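Local coordinates for GphF (Cystobacter violaceus, PDB 6MFC), which probably decarboxylates an acyl starter unit at the initiation of polyketide biosynthesis, using a GNAT-like fold repurposed from acetyl transfer, at residues 33-38 with 76-81; 58-63 with 113-118; 72-77 with 121-126. One frame throughout, in Å; residues are numbered along the deposited sequence.

Contact 1: residues 33-38 with 76-81; sequences PSDLDA and GAIVGA
The apolar part of this contact rests on one methyl group: CD1 of Ile-78 enters the angle between Asp-35 and Ala-38 at the start of helix 36-46. It lies 3.7 Å from CB of Ala-38, a small residue that lets the strand come close to the helix, and 3.6 Å from CB of Asp-35, whose side chain it crosses at about a right angle. Ile-78 reaches that far because CG1 stands anti to its own carbonyl carbon (chi1 -58°) and the chain beyond is extended (chi2 -176°). Val-71, Leu-73 and Leu-39 also touch the Ile-78 side chain, as suits a beta-branched residue at the edge of a hydrophobic layer between helix and sheet.

The carboxylate of Asp-35 passes along the same methyl, but its bond goes to another partner. Although the residue occupies the N-cap position, it makes no capping bond; OD2 forms a salt bridge with Arg-29 on the edge strand 27-30.

Just beyond Ile-78, Val-79 and Gly-80 both face Leu-72 in a classic beta bulge. No hydrogen bond joins residues 33-38 to 76-81, so packing alone holds this face, and the salt bridge to Arg-29 probably compensates the charge of a buried aspartate whose CB packs on the isoleucine.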
ATOM      1  N   PRO A  33      -7.382  11.916  14.008  1.00 84.42           N
ATOM      2  CA  PRO A  33      -6.303  11.692  14.984  1.00 81.73           C
ATOM      3  C   PRO A  33      -6.748  10.937  16.227  1.00 85.82           C
ATOM      4  O   PRO A  33      -5.895  10.376  16.927  1.00 82.03           O
ATOM      5  CB  PRO A  33      -5.840  13.115  15.328  1.00 77.21           C
ATOM      6  CG  PRO A  33      -6.219  13.930  14.138  1.00 73.25           C
ATOM      7  CD  PRO A  33      -7.503  13.337  13.633  1.00 82.95           C
ATOM      8  N   SER A  34      -8.052  10.902  16.520  1.00 96.32           N
ATOM      9  CA  SER A  34      -8.547  10.148  17.669  1.00 91.82           C
ATOM     10  C   SER A  34      -8.460   8.643  17.442  1.00 86.43           C
ATOM     11  O   SER A  34      -8.373   7.877  18.408  1.00 74.77           O
ATOM     12  CB  SER A  34      -9.989  10.553  17.977  1.00 90.32           C
ATOM     13  OG  SER A  34     -10.490  11.432  16.985  1.00 92.61           O
ATOM     14  N   ASP A  35      -8.483   8.202  16.187  1.00 89.59           N
ATOM     15  CA  ASP A  35      -8.406   6.786  15.854  1.00 86.26           C
ATOM     16  C   ASP A  35      -6.995   6.228  15.955  1.00 85.72           C
ATOM     17  O   ASP A  35      -6.775   5.073  15.577  1.00 89.27           O
ATOM     18  CB  ASP A  35      -8.942   6.553  14.442  1.00 83.08           C
ATOM     19  CG  ASP A  35     -10.274   7.228  14.211  1.00 97.64           C
ATOM     20  OD1 ASP A  35     -10.779   7.882  15.147  1.00111.79           O
ATOM     21  OD2 ASP A  35     -10.815   7.108  13.093  1.00 99.75           O
ATOM     22  N   LEU A  36      -6.045   7.016  16.466  1.00 81.58           N
ATOM     23  CA  LEU A  36      -4.642   6.620  16.425  1.00 74.75           C
ATOM     24  C   LEU A  36      -4.395   5.336  17.207  1.00 74.10           C
ATOM     25  O   LEU A  36      -3.624   4.474  16.769  1.00 70.08           O
ATOM     26  CB  LEU A  36      -3.771   7.756  16.958  1.00 74.18           C
ATOM     27  CG  LEU A  36      -2.258   7.550  16.937  1.00 74.84           C
ATOM     28  CD1 LEU A  36      -1.775   7.254  15.528  1.00 55.45           C
ATOM     29  CD2 LEU A  36      -1.565   8.780  17.497  1.00 82.92           C
ATOM     30  N   ASP A  37      -5.044   5.184  18.366  1.00 76.76           N
ATOM     31  CA  ASP A  37      -4.853   3.970  19.155  1.00 78.89           C
ATOM     32  C   ASP A  37      -5.391   2.743  18.431  1.00 81.35           C
ATOM     33  O   ASP A  37      -4.824   1.651  18.554  1.00 82.95           O
ATOM     34  CB  ASP A  37      -5.523   4.119  20.519  1.00 82.70           C
ATOM     35  CG  ASP A  37      -5.047   5.344  21.268  1.00 98.16           C
ATOM     36  OD1 ASP A  37      -5.314   6.468  20.795  1.00103.01           O
ATOM     37  OD2 ASP A  37      -4.409   5.184  22.330  1.00106.41           O
ATOM     38  N   ALA A  38      -6.477   2.901  17.675  1.00 71.91           N
ATOM     39  CA  ALA A  38      -6.999   1.794  16.885  1.00 74.88           C
ATOM     40  C   ALA A  38      -6.141   1.540  15.654  1.00 77.18           C
ATOM     41  O   ALA A  38      -5.929   0.385  15.269  1.00 93.86           O
ATOM     42  CB  ALA A  38      -8.447   2.073  16.482  1.00 66.26           C
ATOM     43  N   GLY A  76     -18.394  -1.774  14.799  1.00100.31           N
ATOM     44  CA  GLY A  76     -17.905  -0.644  15.562  1.00 87.84           C
ATOM     45  C   GLY A  76     -16.406  -0.578  15.744  1.00 97.92           C
ATOM     46  O   GLY A  76     -15.932   0.236  16.541  1.00105.42           O
ATOM     47  N   ALA A  77     -15.642  -1.404  15.034  1.00 94.30           N
ATOM     48  CA  ALA A  77     -14.195  -1.442  15.163  1.00 88.43           C
ATOM     49  C   ALA A  77     -13.535  -1.145  13.826  1.00 88.78           C
ATOM     50  O   ALA A  77     -14.072  -1.469  12.762  1.00 85.44           O
ATOM     51  CB  ALA A  77     -13.712  -2.803  15.676  1.00 86.91           C
ATOM     52  N   ILE A  78     -12.355  -0.532  13.892  1.00 87.11           N
ATOM     53  CA  ILE A  78     -11.568  -0.218  12.703  1.00 82.85           C
ATOM     54  C   ILE A  78     -10.867  -1.503  12.270  1.00 79.04           C
ATOM     55  O   ILE A  78      -9.805  -1.851  12.789  1.00 74.15           O
ATOM     56  CB  ILE A  78     -10.569   0.912  12.959  1.00 77.91           C
ATOM     57  CG1 ILE A  78     -11.298   2.171  13.432  1.00 76.04           C
ATOM     58  CG2 ILE A  78      -9.758   1.201  11.703  1.00 70.94           C
ATOM     59  CD1 ILE A  78     -10.396   3.367  13.606  1.00 74.16           C
ATOM     60  N   VAL A  79     -11.467  -2.220  11.318  1.00 80.04           N
ATOM     61  CA  VAL A  79     -10.848  -3.418  10.759  1.00 83.35           C
ATOM     62  C   VAL A  79     -10.075  -3.132   9.478  1.00 72.28           C
ATOM     63  O   VAL A  79      -9.370  -4.026   8.986  1.00 72.42           O
ATOM     64  CB  VAL A  79     -11.893  -4.524  10.499  1.00 77.98           C
ATOM     65  CG1 VAL A  79     -12.564  -4.931  11.797  1.00 72.93           C
ATOM     66  CG2 VAL A  79     -12.923  -4.057   9.479  1.00 80.48           C
ATOM     67  N   GLY A  80     -10.183  -1.925   8.928  1.00 76.48           N
ATOM     68  CA  GLY A  80      -9.467  -1.570   7.718  1.00 80.00           C
ATOM     69  C   GLY A  80      -9.014  -0.125   7.701  1.00 83.63           C
ATOM     70  O   GLY A  80      -9.739   0.762   8.160  1.00 89.83           O
ATOM     71  N   ALA A  81      -7.818   0.127   7.173  1.00 79.42           N
ATOM     72  CA  ALA A  81      -7.256   1.469   7.120  1.00 73.73           C
ATOM     73  C   ALA A  81      -6.425   1.633   5.855  1.00 69.99           C
ATOM     74  O   ALA A  81      -5.653   0.742   5.489  1.00 62.99           O
ATOM     75  CB  ALA A  81      -6.391   1.762   8.352  1.00 70.00           C
TER

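Contact 2: residues 58-63 with 113-118; sequences LLRRVT and QLLGLN
Arg-61 of helix 55-64 lies against Leu-115 at a classic beta bulge, where Leu-115 and Gly-116 of strand 111-119 both face Tyr-83. A bulge in the strand that splays from its parallel neighbour is a hallmark of the GNAT fold, in whose relatives it borders the acyl-CoA site.

From a CB directed at the strand, the arginine runs out fully extended (chi2 174°, chi3 -174°), which carries its guanidinium over the bulge. CG meets CD1 of Leu-115 at 3.9 Å, and CD passes the same methyl slightly farther off; the aliphatic stem of an arginine suits this leucine while its end stays polar. NE turns to Glu-57 in a salt bridge, and Tyr-83 supplies a cation-pi contact. CB of Leu-115 lies under the rim of one guanidinium face, and NH1 is 4.0 Å from Leu-115 O, which it approaches with that face rather than through a hydrogen bond. That carbonyl instead bonds a glycerol, probably from the crystallisation liquor, which also lies about 3 Å from the Arg-61 side chain and may mark a pocket. Gly-116 has no side chain to crowd NH1.

Arg-60 reaches the same methyl: its chain bends at chi2 and chi3, setting NH2 edge-on 3.7 Å from CD1 of Leu-115. OE2 of Glu-57 takes its NE as well as that of Arg-61, and Arg-60 NH2 hydrogen-bonds Gln-85 OE1.

At the tip of Arg-61, a water near the guanidinium plane accepts from NH1 at 2.9 Å and from ND2 of Asn-118 at 3.1 Å.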
ATOM      1  N   LEU A  58       2.163   6.803  11.779  1.00 62.13           N
ATOM      2  CA  LEU A  58       0.726   6.713  11.545  1.00 65.41           C
ATOM      3  C   LEU A  58       0.048   8.055  11.778  1.00 67.91           C
ATOM      4  O   LEU A  58      -0.878   8.427  11.049  1.00 64.95           O
ATOM      5  CB  LEU A  58       0.111   5.633  12.433  1.00 70.98           C
ATOM      6  CG  LEU A  58       0.432   4.194  12.022  1.00 67.04           C
ATOM      7  CD1 LEU A  58      -0.370   3.201  12.851  1.00 57.29           C
ATOM      8  CD2 LEU A  58       0.172   3.997  10.535  1.00 60.70           C
ATOM      9  N   LEU A  59       0.502   8.803  12.787  1.00 64.43           N
ATOM     10  CA  LEU A  59      -0.021  10.149  12.989  1.00 67.44           C
ATOM     11  C   LEU A  59       0.440  11.087  11.882  1.00 71.77           C
ATOM     12  O   LEU A  59      -0.316  11.965  11.451  1.00 70.66           O
ATOM     13  CB  LEU A  59       0.404  10.682  14.354  1.00 66.66           C
ATOM     14  CG  LEU A  59      -0.098  12.080  14.714  1.00 61.78           C
ATOM     15  CD1 LEU A  59      -1.601  12.067  14.950  1.00 57.70           C
ATOM     16  CD2 LEU A  59       0.637  12.622  15.925  1.00 59.28           C
ATOM     17  N   ARG A  60       1.677  10.911  11.407  1.00 71.71           N
ATOM     18  CA  ARG A  60       2.202  11.763  10.345  1.00 65.92           C
ATOM     19  C   ARG A  60       1.355  11.659   9.083  1.00 67.88           C
ATOM     20  O   ARG A  60       1.138  12.658   8.390  1.00 70.36           O
ATOM     21  CB  ARG A  60       3.652  11.388  10.042  1.00 74.43           C
ATOM     22  CG  ARG A  60       4.370  12.386   9.151  1.00 55.83           C
ATOM     23  CD  ARG A  60       5.311  11.701   8.171  1.00 57.06           C
ATOM     24  NE  ARG A  60       4.592  10.959   7.137  1.00 54.30           N
ATOM     25  CZ  ARG A  60       4.010  11.524   6.082  1.00 70.79           C
ATOM     26  NH1 ARG A  60       4.054  12.841   5.923  1.00 80.07           N
ATOM     27  NH2 ARG A  60       3.379  10.776   5.187  1.00 55.34           N
ATOM     28  N   ARG A  61       0.868  10.456   8.768  1.00 59.11           N
ATOM     29  CA  ARG A  61       0.073  10.270   7.556  1.00 66.13           C
ATOM     30  C   ARG A  61      -1.292  10.938   7.680  1.00 63.47           C
ATOM     31  O   ARG A  61      -1.722  11.669   6.780  1.00 60.17           O
ATOM     32  CB  ARG A  61      -0.094   8.780   7.263  1.00 68.67           C
ATOM     33  CG  ARG A  61       1.208   8.022   7.099  1.00 68.76           C
ATOM     34  CD  ARG A  61       0.949   6.534   6.961  1.00 72.68           C
ATOM     35  NE  ARG A  61       2.188   5.767   6.945  1.00 76.92           N
ATOM     36  CZ  ARG A  61       2.242   4.441   6.869  1.00 79.11           C
ATOM     37  NH1 ARG A  61       1.122   3.735   6.803  1.00 87.55           N
ATOM     38  NH2 ARG A  61       3.414   3.821   6.860  1.00 68.97           N
ATOM     39  N   VAL A  62      -1.991  10.688   8.789  1.00 54.36           N
ATOM     40  CA  VAL A  62      -3.354  11.188   8.938  1.00 63.67           C
ATOM     41  C   VAL A  62      -3.372  12.710   8.990  1.00 73.84           C
ATOM     42  O   VAL A  62      -4.282  13.348   8.448  1.00 79.27           O
ATOM     43  CB  VAL A  62      -4.013  10.566  10.182  1.00 68.12           C
ATOM     44  CG1 VAL A  62      -5.400  11.145  10.402  1.00 71.39           C
ATOM     45  CG2 VAL A  62      -4.080   9.053  10.038  1.00 66.93           C
ATOM     46  N   THR A  63      -2.371  13.318   9.625  1.00 73.61           N
ATOM     47  CA  THR A  63      -2.347  14.769   9.757  1.00 72.46           C
ATOM     48  C   THR A  63      -1.770  15.473   8.535  1.00 76.04           C
ATOM     49  O   THR A  63      -2.063  16.656   8.327  1.00 83.25           O
ATOM     50  CB  THR A  63      -1.555  15.164  11.002  1.00 81.44           C
ATOM     51  OG1 THR A  63      -0.199  14.715  10.872  1.00 93.36           O
ATOM     52  CG2 THR A  63      -2.177  14.536  12.241  1.00 82.56           C
ATOM     53  N   GLN A 113      -0.254   8.556  -3.960  1.00 64.31           N
ATOM     54  CA  GLN A 113       0.582   7.429  -3.565  1.00 71.38           C
ATOM     55  C   GLN A 113      -0.053   6.682  -2.399  1.00 77.50           C
ATOM     56  O   GLN A 113      -0.403   7.291  -1.385  1.00 81.19           O
ATOM     57  CB  GLN A 113       1.982   7.898  -3.174  1.00 73.56           C
ATOM     58  CG  GLN A 113       2.866   6.785  -2.643  1.00 73.25           C
ATOM     59  CD  GLN A 113       4.082   7.310  -1.913  1.00 72.61           C
ATOM     60  OE1 GLN A 113       4.209   8.512  -1.680  1.00 76.56           O
ATOM     61  NE2 GLN A 113       4.985   6.410  -1.544  1.00 68.37           N
ATOM     62  N   LEU A 114      -0.185   5.366  -2.542  1.00 86.00           N
ATOM     63  CA  LEU A 114      -0.675   4.525  -1.459  1.00 83.15           C
ATOM     64  C   LEU A 114       0.468   4.237  -0.493  1.00 81.10           C
ATOM     65  O   LEU A 114       1.453   3.592  -0.865  1.00 95.94           O
ATOM     66  CB  LEU A 114      -1.255   3.221  -2.005  1.00 83.76           C
ATOM     67  CG  LEU A 114      -2.590   3.286  -2.746  1.00 83.03           C
ATOM     68  CD1 LEU A 114      -2.965   1.920  -3.306  1.00 94.17           C
ATOM     69  CD2 LEU A 114      -3.679   3.806  -1.825  1.00 77.59           C
ATOM     70  N   LEU A 115       0.342   4.719   0.741  1.00 74.68           N
ATOM     71  CA  LEU A 115       1.332   4.419   1.766  1.00 72.59           C
ATOM     72  C   LEU A 115       1.026   3.125   2.504  1.00 73.84           C
ATOM     73  O   LEU A 115       1.941   2.499   3.051  1.00 82.57           O
ATOM     74  CB  LEU A 115       1.426   5.575   2.764  1.00 73.79           C
ATOM     75  CG  LEU A 115       1.869   6.917   2.179  1.00 79.97           C
ATOM     76  CD1 LEU A 115       1.897   7.984   3.255  1.00 90.27           C
ATOM     77  CD2 LEU A 115       3.231   6.787   1.520  1.00 86.58           C
ATOM     78  N   GLY A 116      -0.237   2.706   2.523  1.00 68.48           N
ATOM     79  CA  GLY A 116      -0.615   1.484   3.200  1.00 70.02           C
ATOM     80  C   GLY A 116      -2.080   1.138   3.046  1.00 72.03           C
ATOM     81  O   GLY A 116      -2.925   2.022   2.875  1.00 63.78           O
ATOM     82  N   LEU A 117      -2.388  -0.156   3.092  1.00 76.71           N
ATOM     83  CA  LEU A 117      -3.766  -0.645   3.074  1.00 71.05           C
ATOM     84  C   LEU A 117      -3.797  -1.887   3.959  1.00 75.51           C
ATOM     85  O   LEU A 117      -3.333  -2.957   3.555  1.00 80.84           O
ATOM     86  CB  LEU A 117      -4.238  -0.947   1.656  1.00 66.83           C
ATOM     87  CG  LEU A 117      -5.686  -1.409   1.461  1.00 79.28           C
ATOM     88  CD1 LEU A 117      -6.237  -0.877   0.149  1.00 82.86           C
ATOM     89  CD2 LEU A 117      -5.796  -2.927   1.492  1.00 83.77           C
ATOM     90  N   ASN A 118      -4.325  -1.735   5.170  1.00 76.52           N
ATOM     91  CA  ASN A 118      -4.372  -2.810   6.151  1.00 75.40           C
ATOM     92  C   ASN A 118      -5.810  -3.268   6.340  1.00 78.07           C
ATOM     93  O   ASN A 118      -6.723  -2.441   6.444  1.00 70.30           O
ATOM     94  CB  ASN A 118      -3.786  -2.360   7.490  1.00 71.19           C
ATOM     95  CG  ASN A 118      -2.340  -1.930   7.378  1.00 84.40           C
ATOM     96  OD1 ASN A 118      -1.582  -2.464   6.569  1.00 97.05           O
ATOM     97  ND2 ASN A 118      -1.947  -0.958   8.195  1.00 86.84           N
TER
HETATM   98  O   HOH W   1       0.404   0.930   7.309  1.00 73.28           O

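Contact 3: residues 72-77 with 121-126; sequences LLHEGA and PAVRNH
The N of His-74 donates to Ala-77 O at 2.9 Å, and Ala-77 N returns a bond to His-74 O at 3.1 Å, closing a type I' beta turn. Glu-75 and Gly-76 at its corner have positive phi, which glycine adopts readily. From the strand end before the turn, His-74 sends its imidazole toward loop 121-126, where it meets His-126 and Val-123.

The two histidine rings approach obliquely, with centroids 4.8 Å apart and planes at 60°. CE1 of His-74 comes within 3.8 Å of NE2 of His-126, and no hydrogen bond links the rings. With CG anti to the backbone N (chi1 -177°), the His-74 ring swings out from the strand and also touches CG1 of Val-123 at 4.3 Å through its CD2. CG of Glu-75 lies over the rim of one face. A weak 3.3 Å bond from His-126 ND1 to Asn-125 OD1 adds to the ring contacts that orient the second imidazole.

Loop 121-126 follows strand 111-119 and leads to helix 128-140, the place where GNAT enzymes usually hold the pyrophosphate of coenzyme A; here that role is only inferred. Phe-128, at the start of that helix, meets His-74 edge-to-face and also touches Val-123 and the His-126 ring, while Val-79 of strand 77-87 packs against both His-74 and Val-123, so that the hairpin, the loop and the helix start come together.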
ATOM      1  N   LEU A  72     -12.227   1.661   7.721  1.00 74.39           N
ATOM      2  CA  LEU A  72     -13.399   0.827   7.503  1.00 76.61           C
ATOM      3  C   LEU A  72     -13.861   0.267   8.840  1.00 81.14           C
ATOM      4  O   LEU A  72     -13.068  -0.327   9.577  1.00 78.55           O
ATOM      5  CB  LEU A  72     -13.097  -0.307   6.520  1.00 80.12           C
ATOM      6  CG  LEU A  72     -14.194  -1.355   6.311  1.00 84.85           C
ATOM      7  CD1 LEU A  72     -15.533  -0.704   6.004  1.00 95.25           C
ATOM      8  CD2 LEU A  72     -13.802  -2.304   5.196  1.00 81.27           C
ATOM      9  N   LEU A  73     -15.140   0.461   9.148  1.00 85.49           N
ATOM     10  CA  LEU A  73     -15.707   0.061  10.427  1.00 88.75           C
ATOM     11  C   LEU A  73     -16.557  -1.190  10.256  1.00 94.07           C
ATOM     12  O   LEU A  73     -17.440  -1.236   9.394  1.00 98.14           O
ATOM     13  CB  LEU A  73     -16.552   1.188  11.023  1.00 96.74           C
ATOM     14  CG  LEU A  73     -15.830   2.503  11.309  1.00 92.27           C
ATOM     15  CD1 LEU A  73     -16.770   3.480  11.985  1.00 76.78           C
ATOM     16  CD2 LEU A  73     -14.607   2.255  12.166  1.00 90.34           C
ATOM     17  N   HIS A  74     -16.288  -2.198  11.082  1.00 94.60           N
ATOM     18  CA  HIS A  74     -17.098  -3.409  11.133  1.00 91.83           C
ATOM     19  C   HIS A  74     -17.320  -3.762  12.595  1.00 97.52           C
ATOM     20  O   HIS A  74     -16.353  -3.936  13.343  1.00 83.42           O
ATOM     21  CB  HIS A  74     -16.426  -4.566  10.390  1.00 93.06           C
ATOM     22  CG  HIS A  74     -17.252  -5.813  10.342  1.00 99.98           C
ATOM     23  ND1 HIS A  74     -18.402  -5.915   9.589  1.00109.09           N
ATOM     24  CD2 HIS A  74     -17.097  -7.009  10.956  1.00107.31           C
ATOM     25  CE1 HIS A  74     -18.920  -7.121   9.741  1.00116.15           C
ATOM     26  NE2 HIS A  74     -18.147  -7.804  10.565  1.00114.42           N
ATOM     27  N   GLU A  75     -18.590  -3.856  12.995  1.00100.36           N
ATOM     28  CA  GLU A  75     -18.962  -4.101  14.389  1.00103.92           C
ATOM     29  C   GLU A  75     -18.407  -3.008  15.302  1.00100.43           C
ATOM     30  O   GLU A  75     -17.989  -3.266  16.433  1.00 92.69           O
ATOM     31  CB  GLU A  75     -18.507  -5.487  14.851  1.00105.88           C
ATOM     32  CG  GLU A  75     -18.986  -6.633  13.968  1.00105.66           C
ATOM     33  CD  GLU A  75     -20.455  -6.952  14.162  1.00124.07           C
ATOM     34  OE1 GLU A  75     -21.019  -6.558  15.205  1.00130.48           O
ATOM     35  OE2 GLU A  75     -21.048  -7.598  13.270  1.00132.99           O
ATOM     36  N   GLY A  76     -18.394  -1.774  14.799  1.00100.31           N
ATOM     37  CA  GLY A  76     -17.905  -0.644  15.562  1.00 87.84           C
ATOM     38  C   GLY A  76     -16.406  -0.578  15.744  1.00 97.92           C
ATOM     39  O   GLY A  76     -15.932   0.236  16.541  1.00105.42           O
ATOM     40  N   ALA A  77     -15.642  -1.404  15.034  1.00 94.30           N
ATOM     41  CA  ALA A  77     -14.195  -1.442  15.163  1.00 88.43           C
ATOM     42  C   ALA A  77     -13.535  -1.145  13.826  1.00 88.78           C
ATOM     43  O   ALA A  77     -14.072  -1.469  12.762  1.00 85.44           O
ATOM     44  CB  ALA A  77     -13.712  -2.803  15.676  1.00 86.91           C
ATOM     45  N   PRO A 121      -6.604  -9.386   9.903  1.00 91.68           N
ATOM     46  CA  PRO A 121      -6.565 -10.786   9.448  1.00 96.72           C
ATOM     47  C   PRO A 121      -7.788 -11.598   9.840  1.00101.42           C
ATOM     48  O   PRO A 121      -8.035 -12.645   9.231  1.00113.47           O
ATOM     49  CB  PRO A 121      -5.296 -11.336  10.111  1.00 98.82           C
ATOM     50  CG  PRO A 121      -4.448 -10.131  10.359  1.00 99.12           C
ATOM     51  CD  PRO A 121      -5.407  -9.023  10.681  1.00 95.07           C
ATOM     52  N   ALA A 122      -8.559 -11.155  10.833  1.00 96.30           N
ATOM     53  CA  ALA A 122      -9.754 -11.879  11.244  1.00 93.39           C
ATOM     54  C   ALA A 122     -10.955 -11.611  10.345  1.00101.84           C
ATOM     55  O   ALA A 122     -11.973 -12.296  10.484  1.00114.10           O
ATOM     56  CB  ALA A 122     -10.111 -11.528  12.689  1.00 91.55           C
ATOM     57  N   VAL A 123     -10.864 -10.643   9.433  1.00100.46           N
ATOM     58  CA  VAL A 123     -11.988 -10.293   8.570  1.00108.33           C
ATOM     59  C   VAL A 123     -11.578 -10.440   7.110  1.00114.30           C
ATOM     60  O   VAL A 123     -11.958  -9.625   6.262  1.00112.25           O
ATOM     61  CB  VAL A 123     -12.487  -8.865   8.859  1.00106.63           C
ATOM     62  CG1 VAL A 123     -13.966  -8.738   8.528  1.00110.01           C
ATOM     63  CG2 VAL A 123     -12.226  -8.484  10.308  1.00109.90           C
ATOM     64  N   ARG A 124     -10.800 -11.480   6.804  1.00120.22           N
ATOM     65  CA  ARG A 124     -10.351 -11.680   5.429  1.00124.30           C
ATOM     66  C   ARG A 124     -11.448 -12.260   4.548  1.00121.82           C
ATOM     67  O   ARG A 124     -11.490 -11.970   3.347  1.00120.55           O
ATOM     68  CB  ARG A 124      -9.116 -12.586   5.399  1.00128.57           C
ATOM     69  CG  ARG A 124      -7.886 -11.980   6.055  1.00124.07           C
ATOM     70  CD  ARG A 124      -7.654 -10.554   5.576  1.00116.55           C
ATOM     71  NE  ARG A 124      -6.491  -9.945   6.215  1.00120.05           N
ATOM     72  CZ  ARG A 124      -5.329  -9.730   5.609  1.00126.27           C
ATOM     73  NH1 ARG A 124      -5.169 -10.066   4.336  1.00127.08           N
ATOM     74  NH2 ARG A 124      -4.327  -9.171   6.274  1.00127.02           N
ATOM     75  N   ASN A 125     -12.342 -13.071   5.117  1.00122.43           N
ATOM     76  CA  ASN A 125     -13.403 -13.676   4.322  1.00123.60           C
ATOM     77  C   ASN A 125     -14.421 -12.653   3.835  1.00122.26           C
ATOM     78  O   ASN A 125     -15.179 -12.948   2.906  1.00132.39           O
ATOM     79  CB  ASN A 125     -14.111 -14.770   5.124  1.00130.13           C
ATOM     80  CG  ASN A 125     -14.760 -14.242   6.388  1.00134.16           C
ATOM     81  OD1 ASN A 125     -14.160 -13.465   7.130  1.00132.59           O
ATOM     82  ND2 ASN A 125     -15.995 -14.661   6.639  1.00138.68           N
ATOM     83  N   HIS A 126     -14.456 -11.462   4.437  1.00111.67           N
ATOM     84  CA  HIS A 126     -15.377 -10.420   4.007  1.00110.62           C
ATOM     85  C   HIS A 126     -14.924  -9.710   2.740  1.00109.75           C
ATOM     86  O   HIS A 126     -15.685  -8.894   2.207  1.00112.13           O
ATOM     87  CB  HIS A 126     -15.567  -9.389   5.123  1.00113.09           C
ATOM     88  CG  HIS A 126     -16.513  -9.827   6.196  1.00122.03           C
ATOM     89  ND1 HIS A 126     -16.201 -10.812   7.108  1.00123.61           N
ATOM     90  CD2 HIS A 126     -17.766  -9.416   6.501  1.00126.03           C
ATOM     91  CE1 HIS A 126     -17.221 -10.986   7.931  1.00127.94           C
ATOM     92  NE2 HIS A 126     -18.184 -10.151   7.583  1.00129.27           N
TER

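All three contacts reach the same sheet, through strands 70-74, 77-87 and 111-119, which lie side by side in it. Contacts 1 and 3 share Gly-76 and Ala-77 of the hairpin, and their centres are about 11 Å apart; neighbouring residues there serve different partners, Ile-78 meeting helix 36-46 and Val-79 meeting His-74 and Val-123. Contact 1 joins contact 2, about 12 Å away between centres, through a probable hydrogen bond from Asn-118 N to Ala-81 O at 2.8 Å, and through Leu-36 packed on Leu-58. The centres of contacts 2 and 3 lie about 19 Å apart, yet strand 111-119 leads from the bulge, where the glycerol may mark a pocket, towards loop 121-126.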